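Local coordinates for probable 2-phosphosulfolactate phosphatase (Clostridium acetobutylicum, PDB 1VR0), which probably catalyses the magnesium-dependent hydrolysis of (2R)-O-phospho-3-sulfolactate to (2R)-3-sulfolactate and phosphate, and here holds magnesium and sulfolactate, at residues 35-39 / 116-121; 55-59 / 241-247; 73-78 / 104-109; 95-99 / 224-229; 135-141 / 232-238. One frame throughout, in Å; residues are numbered along the deposited sequence.

Contact 1: 35-39 / 116-121; sequences VVIDM and NGTRAI. With MG (magnesium ion), chain D.
Val36 and Ala120 make the tight part of this contact: CG1 of Val36 lies 3.7 Å from CB of Ala120, and almost as close to CG1 of Ile121, whose side chain crosses that of Val36 at about a right angle. That branch faces the helix because CG1 stands anti to the backbone N of Val36 (chi1 179°). Strand 35-37 and helix 117-121 run nearly antiparallel, at 164°, so the C-terminal end of the strand meets the first turn of the helix. The character changes there, from close apolar packing to a metal site bridged by water. Asp38 OD1 binds the magnesium ion at 2.2 Å; two waters, the Gly158 carbonyl and Asp167 are its other ligands. Asp38 OD2 lies 3.2 Å from Gly117 N, a weak and bent hydrogen bond (131°), and takes another weak one from Ala42 N; with no side chain at Gly117 the carboxylate can lie against its CA. Water 1 joins OD1 to Asn116 ND2, and water 2 joins OD2 to Asn116 N. The amide of Asn116 stands almost perpendicular to the carboxylate; its OD1 accepts from Tyr160 N. Both Asp38 and Asn116 touch the bound sulfolactate. The strand end thus presents the carboxylate and the helix start steadies it mainly through two waters, a link made more by water than by strong direct bonds.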
# COMPACT_ATOMS: atom_id res chain seq x y z
N VAL A 35 -14.55 1.15 6.20
CA VAL A 35 -15.28 1.19 4.96
C VAL A 35 -14.67 0.13 4.04
O VAL A 35 -13.52 0.24 3.66
CB VAL A 35 -15.16 2.56 4.32
CG1 VAL A 35 -15.86 2.59 2.97
CG2 VAL A 35 -15.72 3.65 5.26
N VAL A 36 -15.43 -0.90 3.71
CA VAL A 36 -14.91 -1.96 2.88
C VAL A 36 -15.22 -1.68 1.40
O VAL A 36 -16.36 -1.35 1.03
CB VAL A 36 -15.44 -3.31 3.31
CG1 VAL A 36 -14.90 -4.38 2.40
CG2 VAL A 36 -15.06 -3.61 4.76
N ILE A 37 -14.20 -1.81 0.56
CA ILE A 37 -14.34 -1.58 -0.87
C ILE A 37 -13.87 -2.76 -1.72
O ILE A 37 -12.74 -3.22 -1.61
CB ILE A 37 -13.62 -0.28 -1.26
CG1 ILE A 37 -14.34 0.90 -0.60
CG2 ILE A 37 -13.65 -0.04 -2.75
CD1 ILE A 37 -13.53 2.16 -0.57
N ASP A 38 -14.78 -3.27 -2.54
CA ASP A 38 -14.43 -4.24 -3.61
C ASP A 38 -15.30 -3.85 -4.83
O ASP A 38 -16.29 -4.50 -5.13
CB ASP A 38 -14.71 -5.68 -3.14
CG ASP A 38 -14.19 -6.73 -4.11
OD1 ASP A 38 -13.06 -6.57 -4.59
OD2 ASP A 38 -14.87 -7.74 -4.41
N MSE A 39 -14.94 -2.78 -5.52
CA MSE A 39 -15.89 -2.17 -6.46
C MSE A 39 -16.16 -3.02 -7.70
O MSE A 39 -17.23 -2.88 -8.34
CB MSE A 39 -15.46 -0.76 -6.87
CG MSE A 39 -14.11 -0.71 -7.51
SE MSE A 39 -13.84 0.84 -8.71
CE MSE A 39 -15.42 0.63 -9.85
N ASN A 116 -12.61 -11.74 -3.15
CA ASN A 116 -11.97 -10.66 -2.38
C ASN A 116 -12.86 -9.94 -1.34
O ASN A 116 -12.56 -9.94 -0.11
CB ASN A 116 -11.44 -9.65 -3.38
CG ASN A 116 -10.51 -10.30 -4.38
OD1 ASN A 116 -9.61 -11.07 -3.99
ND2 ASN A 116 -10.75 -10.06 -5.67
N GLY A 117 -13.95 -9.33 -1.81
CA GLY A 117 -14.86 -8.55 -0.97
C GLY A 117 -15.30 -9.19 0.34
O GLY A 117 -15.21 -8.57 1.40
N THR A 118 -15.75 -10.45 0.28
CA THR A 118 -16.29 -11.13 1.46
C THR A 118 -15.23 -11.40 2.54
O THR A 118 -15.54 -11.34 3.74
CB THR A 118 -17.09 -12.45 1.06
OG1 THR A 118 -16.25 -13.46 0.43
CG2 THR A 118 -18.27 -12.07 0.15
N ARG A 119 -13.99 -11.66 2.11
CA ARG A 119 -12.82 -11.79 3.01
C ARG A 119 -12.51 -10.46 3.76
O ARG A 119 -12.24 -10.44 4.97
CB ARG A 119 -11.59 -12.22 2.19
CG ARG A 119 -11.79 -13.56 1.38
CD ARG A 119 -10.54 -13.99 0.51
NE ARG A 119 -9.26 -13.63 1.16
CZ ARG A 119 -8.30 -12.86 0.64
NH1 ARG A 119 -8.34 -12.35 -0.61
NH2 ARG A 119 -7.24 -12.61 1.38
N ALA A 120 -12.52 -9.36 3.02
CA ALA A 120 -12.28 -8.04 3.59
C ALA A 120 -13.36 -7.66 4.65
O ALA A 120 -13.06 -7.02 5.68
CB ALA A 120 -12.26 -6.99 2.49
N ILE A 121 -14.61 -8.06 4.39
CA ILE A 121 -15.71 -7.75 5.30
C ILE A 121 -15.50 -8.48 6.63
O ILE A 121 -15.39 -7.87 7.68
CB ILE A 121 -17.11 -8.06 4.66
CG1 ILE A 121 -17.36 -7.12 3.48
CG2 ILE A 121 -18.22 -7.84 5.67
CD1 ILE A 121 -18.48 -7.57 2.52
MG MG D . -11.23 -5.80 -5.43
O HOH W 1 -12.57 -8.19 -6.64
O HOH W 2 -14.60 -10.65 -4.73
O HOH W 3 -12.67 -4.30 -6.89
O HOH W 4 -10.18 -6.06 -7.66

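Contact 2: 55-59 / 241-247; sequences KRVVP and YTNGEIL
Arg56 places CG between its own backbone N and carbonyl carbon (chi1 69°) and bends again at chi3, while Glu245 runs extended beyond CG; the bent arginine and the extended glutamate bring Arg56 NE to Glu245 OE2 at 2.8 Å in a salt bridge. The guanidinium and carboxylate planes are 27° apart. OE2 also has a weak hydrogen bond with Tyr73 OH, and Arg56 NH1 a weak one with Thr109 OG1, so the ion pair is tied into the neighbouring helix and strand. Beneath it, Val57 and Ile246 form an antiparallel hydrogen-bonded pair: Val57 N to Ile246 O is 2.9 Å, and Ile246 N to Val57 O is 2.7 Å. This single bridge joins the edge strand 56-59 of the three-stranded parallel sheet to 245-246, the outermost strand of the mixed sheet. A type I' turn from Thr242 to Glu245 folds that last strand back on 240-242 as a tight hairpin. The paired residues also touch through their side chains, Val57 CB lying 4.0 Å from Ile246 CB. Further along, Pro59 CG approaches Tyr241 CE1 (3.9 Å) as well as Ile246 CD1; the Tyr241 hydroxyl is hydrogen-bonded to Glu125. At the chain's end, Leu247 CD2 presses on Arg56 CB, 3.4 Å away.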
# COMPACT_ATOMS: atom_id res chain seq x y z
N LYS A 55 -33.51 -7.99 1.58
CA LYS A 55 -33.68 -7.89 3.03
C LYS A 55 -32.36 -7.86 3.76
O LYS A 55 -32.16 -7.07 4.68
CB LYS A 55 -34.45 -9.06 3.58
CG LYS A 55 -34.51 -9.04 5.11
CD LYS A 55 -35.75 -9.78 5.63
CE LYS A 55 -35.85 -9.65 7.13
NZ LYS A 55 -37.24 -9.85 7.53
N ARG A 56 -31.48 -8.78 3.40
CA ARG A 56 -30.16 -8.81 3.99
C ARG A 56 -29.19 -9.53 3.09
O ARG A 56 -29.59 -10.35 2.28
CB ARG A 56 -30.20 -9.51 5.35
CG ARG A 56 -30.49 -11.02 5.28
CD ARG A 56 -30.25 -11.69 6.63
NE ARG A 56 -31.25 -11.37 7.63
CZ ARG A 56 -32.43 -11.98 7.72
NH1 ARG A 56 -32.76 -12.95 6.88
NH2 ARG A 56 -33.28 -11.63 8.66
N VAL A 57 -27.91 -9.23 3.26
CA VAL A 57 -26.84 -9.99 2.63
C VAL A 57 -26.04 -10.66 3.74
O VAL A 57 -25.64 -10.00 4.68
CB VAL A 57 -25.88 -9.11 1.81
CG1 VAL A 57 -24.81 -9.98 1.20
CG2 VAL A 57 -26.62 -8.33 0.71
N VAL A 58 -25.79 -11.96 3.60
CA VAL A 58 -24.95 -12.71 4.53
C VAL A 58 -23.67 -13.16 3.79
O VAL A 58 -23.72 -14.11 3.02
CB VAL A 58 -25.66 -13.96 5.03
CG1 VAL A 58 -24.76 -14.72 6.02
CG2 VAL A 58 -27.00 -13.62 5.64
N PRO A 59 -22.53 -12.46 4.02
CA PRO A 59 -21.27 -12.84 3.43
C PRO A 59 -20.59 -14.00 4.17
O PRO A 59 -20.53 -14.03 5.38
CB PRO A 59 -20.44 -11.56 3.59
CG PRO A 59 -20.95 -10.93 4.76
CD PRO A 59 -22.40 -11.26 4.84
N TYR A 241 -22.43 -3.87 7.89
CA TYR A 241 -22.22 -5.24 8.38
C TYR A 241 -22.26 -5.24 9.90
O TYR A 241 -21.56 -4.48 10.54
CB TYR A 241 -20.88 -5.79 7.84
CG TYR A 241 -20.48 -7.16 8.34
CD1 TYR A 241 -21.14 -8.30 7.93
CD2 TYR A 241 -19.40 -7.33 9.20
CE1 TYR A 241 -20.78 -9.53 8.39
CE2 TYR A 241 -19.02 -8.58 9.65
CZ TYR A 241 -19.73 -9.68 9.24
OH TYR A 241 -19.39 -10.94 9.68
N THR A 242 -23.10 -6.09 10.47
CA THR A 242 -23.35 -6.12 11.90
C THR A 242 -23.74 -7.53 12.26
O THR A 242 -24.71 -8.01 11.72
CB THR A 242 -24.55 -5.19 12.26
OG1 THR A 242 -24.29 -3.85 11.83
CG2 THR A 242 -24.80 -5.20 13.77
N ASN A 243 -23.00 -8.18 13.16
CA ASN A 243 -23.32 -9.51 13.63
C ASN A 243 -23.54 -10.48 12.48
O ASN A 243 -24.55 -11.16 12.42
CB ASN A 243 -24.57 -9.49 14.52
CG ASN A 243 -24.40 -8.61 15.75
OD1 ASN A 243 -23.34 -8.59 16.37
ND2 ASN A 243 -25.46 -7.91 16.12
N GLY A 244 -22.63 -10.51 11.52
CA GLY A 244 -22.68 -11.47 10.40
C GLY A 244 -23.65 -11.19 9.27
O GLY A 244 -23.80 -12.01 8.37
N GLU A 245 -24.30 -10.03 9.29
CA GLU A 245 -25.34 -9.70 8.34
C GLU A 245 -25.11 -8.32 7.83
O GLU A 245 -24.68 -7.47 8.58
CB GLU A 245 -26.67 -9.64 9.07
CG GLU A 245 -27.53 -10.85 8.93
CD GLU A 245 -28.83 -10.76 9.73
OE1 GLU A 245 -29.13 -9.66 10.28
OE2 GLU A 245 -29.54 -11.80 9.81
N ILE A 246 -25.50 -8.07 6.58
CA ILE A 246 -25.52 -6.72 6.04
C ILE A 246 -26.95 -6.29 5.73
O ILE A 246 -27.65 -6.94 4.96
CB ILE A 246 -24.71 -6.61 4.77
CG1 ILE A 246 -23.32 -7.16 4.99
CG2 ILE A 246 -24.67 -5.13 4.29
CD1 ILE A 246 -22.45 -7.19 3.71
N LEU A 247 -27.35 -5.17 6.33
CA LEU A 247 -28.64 -4.52 6.06
C LEU A 247 -28.43 -3.03 5.65
O LEU A 247 -27.40 -2.35 5.96
CB LEU A 247 -29.52 -4.56 7.29
CG LEU A 247 -29.44 -5.79 8.18
CD1 LEU A 247 -30.00 -5.48 9.57
CD2 LEU A 247 -30.22 -6.90 7.55
OXT LEU A 247 -29.35 -2.46 5.03

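Contact 3: 73-78 / 104-109; sequences YGKDAI and VVKGKT
Tyr73 lays one face of its ring over the methyl of Thr109: CG2 is 4.1 Å from the ring centroid and 24° off the normal, a CH-pi contact displaced toward the CG rim. Thr109 begins the middle strand of the three-stranded parallel sheet, and the contact closes a beta-alpha-beta unit in which strand 77-81 passes through helix 102-105 to strand 109-113. Its register is set by Ala77 beside Thr109, a parallel pair. Asp76 O accepts from Thr109 N at 2.7 Å, and Thr109 O from Ile78 N at 2.8 Å, both bonds close to straight; Ala77 CA also leans on Thr109 O in a CA-H...O contact. The return from helix to strand is made by a type II turn from Val105 to Lys108, with Gly107 at positive phi. Away from the tyrosine, Ile78 takes the less common chi1 of 55°, with CG1 between the backbone N and carbonyl carbon, and CD1 reaches Val105 CG1 at 4.3 Å. Lys108 runs past Asp76, its CB and CG beside Asp76 O, before bending at chi4. The lysine crosses Ile78 at about a right angle, its CD lying 4.1 Å from Ile78 CG2.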
# COMPACT_ATOMS: atom_id res chain seq x y z
N TYR A 73 -31.88 -19.89 6.54
CA TYR A 73 -32.78 -18.81 6.16
C TYR A 73 -33.95 -19.27 5.28
O TYR A 73 -34.72 -18.44 4.87
CB TYR A 73 -32.00 -17.67 5.49
CG TYR A 73 -31.07 -16.94 6.42
CD1 TYR A 73 -31.52 -15.89 7.22
CD2 TYR A 73 -29.71 -17.31 6.51
CE1 TYR A 73 -30.65 -15.22 8.09
CE2 TYR A 73 -28.84 -16.66 7.37
CZ TYR A 73 -29.31 -15.60 8.17
OH TYR A 73 -28.42 -14.94 9.01
N GLY A 74 -34.09 -20.56 4.99
CA GLY A 74 -35.34 -21.07 4.38
C GLY A 74 -35.63 -20.63 2.94
O GLY A 74 -34.72 -20.31 2.21
N LYS A 75 -36.91 -20.62 2.58
CA LYS A 75 -37.44 -20.30 1.22
C LYS A 75 -36.93 -19.00 0.60
O LYS A 75 -36.81 -18.88 -0.62
CB LYS A 75 -38.98 -20.19 1.28
CG LYS A 75 -39.75 -21.40 0.73
CD LYS A 75 -41.20 -21.52 1.28
CE LYS A 75 -41.66 -23.00 1.34
NZ LYS A 75 -42.93 -23.15 2.10
N ASP A 76 -36.67 -18.02 1.46
CA ASP A 76 -36.32 -16.66 1.02
C ASP A 76 -34.85 -16.42 0.74
O ASP A 76 -34.46 -15.27 0.47
CB ASP A 76 -36.75 -15.63 2.10
CG ASP A 76 -38.25 -15.49 2.20
OD1 ASP A 76 -38.89 -15.31 1.12
OD2 ASP A 76 -38.75 -15.59 3.34
N ALA A 77 -34.04 -17.47 0.86
CA ALA A 77 -32.59 -17.39 0.67
C ALA A 77 -32.25 -17.59 -0.77
O ALA A 77 -32.85 -18.41 -1.42
CB ALA A 77 -31.90 -18.46 1.50
N ILE A 78 -31.28 -16.83 -1.28
CA ILE A 78 -30.70 -17.06 -2.59
C ILE A 78 -29.16 -17.10 -2.50
O ILE A 78 -28.57 -16.51 -1.59
CB ILE A 78 -31.14 -15.98 -3.60
CG1 ILE A 78 -30.83 -14.57 -3.11
CG2 ILE A 78 -32.64 -16.09 -3.88
CD1 ILE A 78 -31.20 -13.48 -4.11
N VAL A 104 -36.01 -9.81 -8.52
CA VAL A 104 -35.26 -10.99 -8.13
C VAL A 104 -34.91 -11.00 -6.62
O VAL A 104 -34.92 -12.05 -5.98
CB VAL A 104 -33.98 -11.05 -9.01
CG1 VAL A 104 -32.89 -11.94 -8.41
CG2 VAL A 104 -34.34 -11.48 -10.42
N VAL A 105 -34.60 -9.82 -6.07
CA VAL A 105 -34.09 -9.75 -4.71
C VAL A 105 -35.02 -9.22 -3.65
O VAL A 105 -34.69 -9.32 -2.48
CB VAL A 105 -32.79 -8.90 -4.61
CG1 VAL A 105 -31.75 -9.47 -5.48
CG2 VAL A 105 -33.04 -7.43 -4.95
N LYS A 106 -36.15 -8.63 -4.01
CA LYS A 106 -36.91 -7.91 -2.99
C LYS A 106 -37.35 -8.86 -1.87
O LYS A 106 -38.00 -9.87 -2.10
CB LYS A 106 -38.10 -7.14 -3.57
CG LYS A 106 -38.58 -5.98 -2.67
CD LYS A 106 -40.05 -5.73 -2.88
CE LYS A 106 -40.51 -4.39 -2.29
NZ LYS A 106 -41.98 -4.14 -2.59
N GLY A 107 -36.94 -8.55 -0.65
CA GLY A 107 -37.38 -9.33 0.51
C GLY A 107 -36.57 -10.58 0.74
O GLY A 107 -36.72 -11.23 1.78
N LYS A 108 -35.67 -10.89 -0.18
CA LYS A 108 -34.89 -12.11 -0.09
C LYS A 108 -33.62 -11.94 0.75
O LYS A 108 -33.24 -10.82 1.11
CB LYS A 108 -34.64 -12.66 -1.49
CG LYS A 108 -35.96 -13.28 -2.00
CD LYS A 108 -35.92 -13.73 -3.42
CE LYS A 108 -37.16 -14.57 -3.77
NZ LYS A 108 -37.05 -15.94 -3.22
N THR A 109 -33.04 -13.07 1.13
CA THR A 109 -31.79 -13.12 1.89
C THR A 109 -30.67 -13.65 0.98
O THR A 109 -30.70 -14.78 0.55
CB THR A 109 -31.94 -14.05 3.12
OG1 THR A 109 -32.71 -13.41 4.13
CG2 THR A 109 -30.59 -14.43 3.69

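Contact 4: 95-99 / 224-229; sequences NSPME and KDFEYC. With 3SL ((2R)-3-sulfolactic acid), chain E.
The sulfolactate pocket is bordered by this contact, in which an ST turn at Ser96 packs on Asp225 and Tyr228 of helix 223-229. Asn95, just before the turn, donates from ND2 to sulfonate oxygen O3S of the ligand at 2.9 Å. In the turn itself Ser96 OG accepts from Met98 N and donates to Asp225 OD1 on the syn side of the carboxylate, 16° out of its plane; the 2.5 Å between Ser96 OG and Asp225 OD1 is very short for this resolution. The other oxygen of Asp225 makes a salt bridge with Arg41, which also binds the ligand, so Asp225 links Ser96 to a residue of the site. Pro97 CB lies 3.5 Å from Tyr228 CE2, and the tyrosine hydroxyl continues to Thr48. Selenomethionine Met98 folds back through bends at chi2 and chi3, bringing its selenium over a face of the Tyr228 ring. This Met-aromatic contact measures 4.3 Å from SE to the ring centroid, with CG the nearest ring atom to SE.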
# COMPACT_ATOMS: atom_id res chain seq x y z
N ASN A 95 -21.87 -12.71 -9.82
CA ASN A 95 -21.47 -11.50 -9.10
C ASN A 95 -21.59 -10.22 -9.95
O ASN A 95 -20.89 -9.24 -9.75
CB ASN A 95 -20.05 -11.66 -8.50
CG ASN A 95 -19.87 -10.82 -7.28
OD1 ASN A 95 -20.72 -10.86 -6.40
ND2 ASN A 95 -18.83 -10.01 -7.24
N SER A 96 -22.55 -10.25 -10.87
CA SER A 96 -22.90 -9.08 -11.66
C SER A 96 -23.98 -8.31 -10.95
O SER A 96 -25.00 -8.88 -10.67
CB SER A 96 -23.44 -9.50 -13.02
OG SER A 96 -24.04 -8.37 -13.61
N PRO A 97 -23.76 -7.03 -10.68
CA PRO A 97 -24.82 -6.23 -10.08
C PRO A 97 -26.15 -6.19 -10.85
O PRO A 97 -27.19 -6.08 -10.19
CB PRO A 97 -24.21 -4.82 -9.99
CG PRO A 97 -22.80 -5.01 -10.00
CD PRO A 97 -22.54 -6.24 -10.86
N MSE A 98 -26.13 -6.31 -12.18
CA MSE A 98 -27.38 -6.26 -12.97
C MSE A 98 -28.35 -7.36 -12.73
O MSE A 98 -29.53 -7.19 -13.01
CB MSE A 98 -27.14 -6.24 -14.47
CG MSE A 98 -27.11 -4.83 -15.00
SE MSE A 98 -25.37 -4.09 -14.51
CE MSE A 98 -24.42 -4.85 -16.22
N GLU A 99 -27.87 -8.51 -12.28
CA GLU A 99 -28.76 -9.62 -12.10
C GLU A 99 -29.54 -9.56 -10.77
O GLU A 99 -30.51 -10.30 -10.60
CB GLU A 99 -28.05 -10.96 -12.37
CG GLU A 99 -27.01 -11.45 -11.40
CD GLU A 99 -26.03 -12.46 -12.06
OE1 GLU A 99 -26.46 -13.43 -12.73
OE2 GLU A 99 -24.80 -12.28 -11.91
N LYS A 224 -20.21 -4.37 -19.47
CA LYS A 224 -21.43 -3.79 -18.88
C LYS A 224 -21.28 -3.58 -17.38
O LYS A 224 -21.65 -2.52 -16.87
CB LYS A 224 -22.65 -4.68 -19.10
CG LYS A 224 -22.93 -5.09 -20.53
CD LYS A 224 -24.06 -4.32 -21.14
CE LYS A 224 -24.42 -4.83 -22.55
NZ LYS A 224 -25.36 -5.98 -22.50
N ASP A 225 -20.79 -4.59 -16.66
CA ASP A 225 -20.62 -4.46 -15.21
C ASP A 225 -19.61 -3.36 -14.90
O ASP A 225 -19.82 -2.57 -13.98
CB ASP A 225 -20.15 -5.77 -14.56
CG ASP A 225 -21.23 -6.85 -14.47
OD1 ASP A 225 -22.48 -6.59 -14.55
OD2 ASP A 225 -20.81 -8.00 -14.27
N PHE A 226 -18.53 -3.32 -15.67
CA PHE A 226 -17.48 -2.30 -15.50
C PHE A 226 -18.05 -0.87 -15.63
O PHE A 226 -17.78 -0.00 -14.80
CB PHE A 226 -16.32 -2.53 -16.50
CG PHE A 226 -15.41 -1.35 -16.63
CD1 PHE A 226 -14.53 -1.03 -15.63
CD2 PHE A 226 -15.45 -0.53 -17.76
CE1 PHE A 226 -13.71 0.09 -15.73
CE2 PHE A 226 -14.61 0.61 -17.87
CZ PHE A 226 -13.75 0.91 -16.84
N GLU A 227 -18.83 -0.62 -16.67
CA GLU A 227 -19.36 0.72 -16.88
C GLU A 227 -20.34 1.09 -15.77
O GLU A 227 -20.42 2.25 -15.36
CB GLU A 227 -20.11 0.84 -18.20
CG GLU A 227 -19.41 0.23 -19.39
CD GLU A 227 -18.81 1.25 -20.32
OE1 GLU A 227 -19.39 1.38 -21.41
OE2 GLU A 227 -17.78 1.88 -19.94
N TYR A 228 -21.12 0.10 -15.34
CA TYR A 228 -22.11 0.31 -14.31
C TYR A 228 -21.44 0.66 -12.97
O TYR A 228 -21.80 1.64 -12.32
CB TYR A 228 -23.01 -0.93 -14.19
CG TYR A 228 -23.93 -0.87 -13.01
CD1 TYR A 228 -25.13 -0.18 -13.08
CD2 TYR A 228 -23.57 -1.44 -11.80
CE1 TYR A 228 -25.98 -0.08 -11.99
CE2 TYR A 228 -24.41 -1.35 -10.69
CZ TYR A 228 -25.62 -0.68 -10.80
OH TYR A 228 -26.47 -0.58 -9.73
N CYS A 229 -20.44 -0.14 -12.58
CA CYS A 229 -19.73 0.08 -11.32
C CYS A 229 -18.92 1.38 -11.24
O CYS A 229 -18.51 1.78 -10.15
CB CYS A 229 -18.81 -1.10 -11.02
SG CYS A 229 -19.71 -2.65 -10.78
O11 3SL E . -11.24 -12.47 -9.86
C1 3SL E . -12.28 -11.98 -10.34
O12 3SL E . -12.47 -11.72 -11.56
C2 3SL E . -13.37 -11.68 -9.37
O2 3SL E . -12.75 -11.14 -8.21
C3 3SL E . -14.33 -10.72 -10.04
S 3SL E . -15.45 -10.12 -8.97
O3S 3SL E . -16.72 -10.85 -9.12
O1S 3SL E . -14.94 -9.94 -7.57
O2S 3SL E . -15.84 -8.79 -9.46

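Contact 5: 135-141 / 232-238; sequences VLNGEAV and KDIVKLV
The backbone of 232-238 runs past the start of helix 138-141 on two bonds, a weak one from Asp233 N to Val135 O (3.3 Å) and a firmer one from Val235 N to Leu136 O (2.9 Å). Asn137 adds a third: with chi1 at 72° its amide turns to Leu237, and ND2 gives a nearly straight bond to Leu237 O at 2.9 Å, in the planes of both groups. ND2 also bonds to Ile132 O. A type I turn from Val135 to Gly138 leads from strand 129-133 into helix 138-148, and the irregular loop from helix 223-229 to strand 240-242 wraps round that entry. Water 5 sits between them, accepting from Ala140 N and donating to Asp233 OD1 and Val235 O. Asp233 OD1 is also met from above its plane by Lys236 NZ, a salt bridge of 2.7 Å. On the apolar side Leu136 CD2 touches Ile234 CD1 at 3.5 Å, and Val238 CG2 lies 3.9 Å from Ala140 CB.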
# COMPACT_ATOMS: atom_id res chain seq x y z
N VAL A 135 -18.25 2.97 -5.73
CA VAL A 135 -18.47 4.23 -6.48
C VAL A 135 -19.94 4.63 -6.43
O VAL A 135 -20.27 5.82 -6.33
CB VAL A 135 -17.99 4.12 -7.96
CG1 VAL A 135 -18.13 5.45 -8.70
CG2 VAL A 135 -16.55 3.72 -8.00
N LEU A 136 -20.80 3.63 -6.52
CA LEU A 136 -22.25 3.87 -6.62
C LEU A 136 -22.81 4.61 -5.42
O LEU A 136 -23.72 5.39 -5.58
CB LEU A 136 -22.98 2.53 -6.73
CG LEU A 136 -22.60 1.63 -7.89
CD1 LEU A 136 -23.05 0.20 -7.59
CD2 LEU A 136 -23.22 2.17 -9.16
N ASN A 137 -22.29 4.33 -4.22
CA ASN A 137 -22.77 5.01 -3.01
C ASN A 137 -21.71 5.84 -2.28
O ASN A 137 -21.84 6.13 -1.09
CB ASN A 137 -23.44 4.02 -2.05
CG ASN A 137 -22.47 3.08 -1.38
OD1 ASN A 137 -21.33 2.96 -1.79
ND2 ASN A 137 -22.92 2.41 -0.33
N GLY A 138 -20.69 6.27 -3.02
CA GLY A 138 -19.57 7.02 -2.47
C GLY A 138 -19.97 8.25 -1.69
O GLY A 138 -19.57 8.41 -0.55
N GLU A 139 -20.79 9.11 -2.28
CA GLU A 139 -21.24 10.31 -1.59
C GLU A 139 -21.98 9.96 -0.29
O GLU A 139 -21.74 10.56 0.77
CB GLU A 139 -22.15 11.16 -2.49
CG GLU A 139 -21.48 11.80 -3.70
CD GLU A 139 -20.71 13.10 -3.39
OE1 GLU A 139 -20.74 13.59 -2.25
OE2 GLU A 139 -20.06 13.66 -4.29
N ALA A 140 -22.89 9.00 -0.37
CA ALA A 140 -23.68 8.65 0.79
C ALA A 140 -22.79 8.06 1.89
O ALA A 140 -23.03 8.28 3.07
CB ALA A 140 -24.79 7.68 0.41
N VAL A 141 -21.74 7.33 1.50
CA VAL A 141 -20.79 6.78 2.47
C VAL A 141 -20.05 7.91 3.20
O VAL A 141 -19.80 7.83 4.40
CB VAL A 141 -19.74 5.88 1.79
CG1 VAL A 141 -18.68 5.49 2.77
CG2 VAL A 141 -20.41 4.64 1.18
N LYS A 232 -21.20 7.17 -10.56
CA LYS A 232 -21.14 7.88 -9.28
C LYS A 232 -22.51 8.09 -8.66
O LYS A 232 -23.44 8.44 -9.35
CB LYS A 232 -20.48 9.27 -9.45
CG LYS A 232 -18.97 9.25 -9.73
CD LYS A 232 -18.42 10.64 -10.00
CE LYS A 232 -16.93 10.66 -9.90
NZ LYS A 232 -16.41 11.91 -10.50
N ASP A 233 -22.63 7.88 -7.35
CA ASP A 233 -23.73 8.48 -6.58
C ASP A 233 -25.10 8.15 -7.11
O ASP A 233 -25.98 9.01 -7.15
CB ASP A 233 -23.55 10.00 -6.55
CG ASP A 233 -24.53 10.71 -5.61
OD1 ASP A 233 -24.84 10.23 -4.48
OD2 ASP A 233 -25.00 11.80 -6.02
N ILE A 234 -25.31 6.91 -7.54
CA ILE A 234 -26.65 6.49 -7.93
C ILE A 234 -27.35 5.74 -6.80
O ILE A 234 -28.55 5.54 -6.85
CB ILE A 234 -26.69 5.69 -9.25
CG1 ILE A 234 -26.06 4.31 -9.12
CG2 ILE A 234 -26.03 6.47 -10.39
CD1 ILE A 234 -26.25 3.51 -10.43
N VAL A 235 -26.63 5.36 -5.77
CA VAL A 235 -27.27 4.73 -4.62
C VAL A 235 -27.05 5.59 -3.37
O VAL A 235 -25.93 6.01 -3.10
CB VAL A 235 -26.74 3.30 -4.43
CG1 VAL A 235 -27.23 2.69 -3.12
CG2 VAL A 235 -27.13 2.43 -5.66
N LYS A 236 -28.13 5.88 -2.65
CA LYS A 236 -28.11 6.76 -1.45
C LYS A 236 -28.07 5.96 -0.15
O LYS A 236 -28.14 6.52 0.93
CB LYS A 236 -29.34 7.67 -1.42
CG LYS A 236 -29.59 8.48 -2.70
CD LYS A 236 -28.35 9.25 -3.19
CE LYS A 236 -28.62 9.92 -4.56
NZ LYS A 236 -27.48 10.77 -4.98
N LEU A 237 -27.91 4.67 -0.27
CA LEU A 237 -27.93 3.74 0.84
C LEU A 237 -26.50 3.37 1.25
O LEU A 237 -25.62 3.20 0.38
CB LEU A 237 -28.59 2.47 0.34
CG LEU A 237 -29.48 1.75 1.29
CD1 LEU A 237 -30.77 2.51 1.42
CD2 LEU A 237 -29.67 0.36 0.70
N VAL A 238 -26.29 3.22 2.55
CA VAL A 238 -25.01 2.75 3.05
C VAL A 238 -25.16 1.47 3.82
O VAL A 238 -25.38 1.48 5.01
CB VAL A 238 -24.37 3.77 3.96
CG1 VAL A 238 -23.00 3.27 4.42
CG2 VAL A 238 -24.24 5.11 3.24
O HOH W 5 -24.24 8.10 -3.08

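Overall arrangement
Contact 1 lies about 5 Å from the centre of the chain; contacts 2, 4 and 5 touch it, while contact 3 lies about 22 Å away, centre to centre. Contacts 1 and 2 both reach the mixed sheet and meet where Ile121 packs on Tyr241 and Pro59. Contact 2 leads on to contact 3 through the three-stranded parallel sheet, by a backbone hydrogen bond between Lys55 and Lys108. Contacts 4 and 5, centres about 15 Å apart, touch through Tyr228 and Leu136, and Met39 reaches both. Along the chain contact 1 interlocks with 4, and 4 with 5; contact 1 closes before contact 5 opens, and contacts 3, 4 and 5 lie between the halves of contact 2. Metal and sulfolactate sites are thus assembled from distant parts of the sequence.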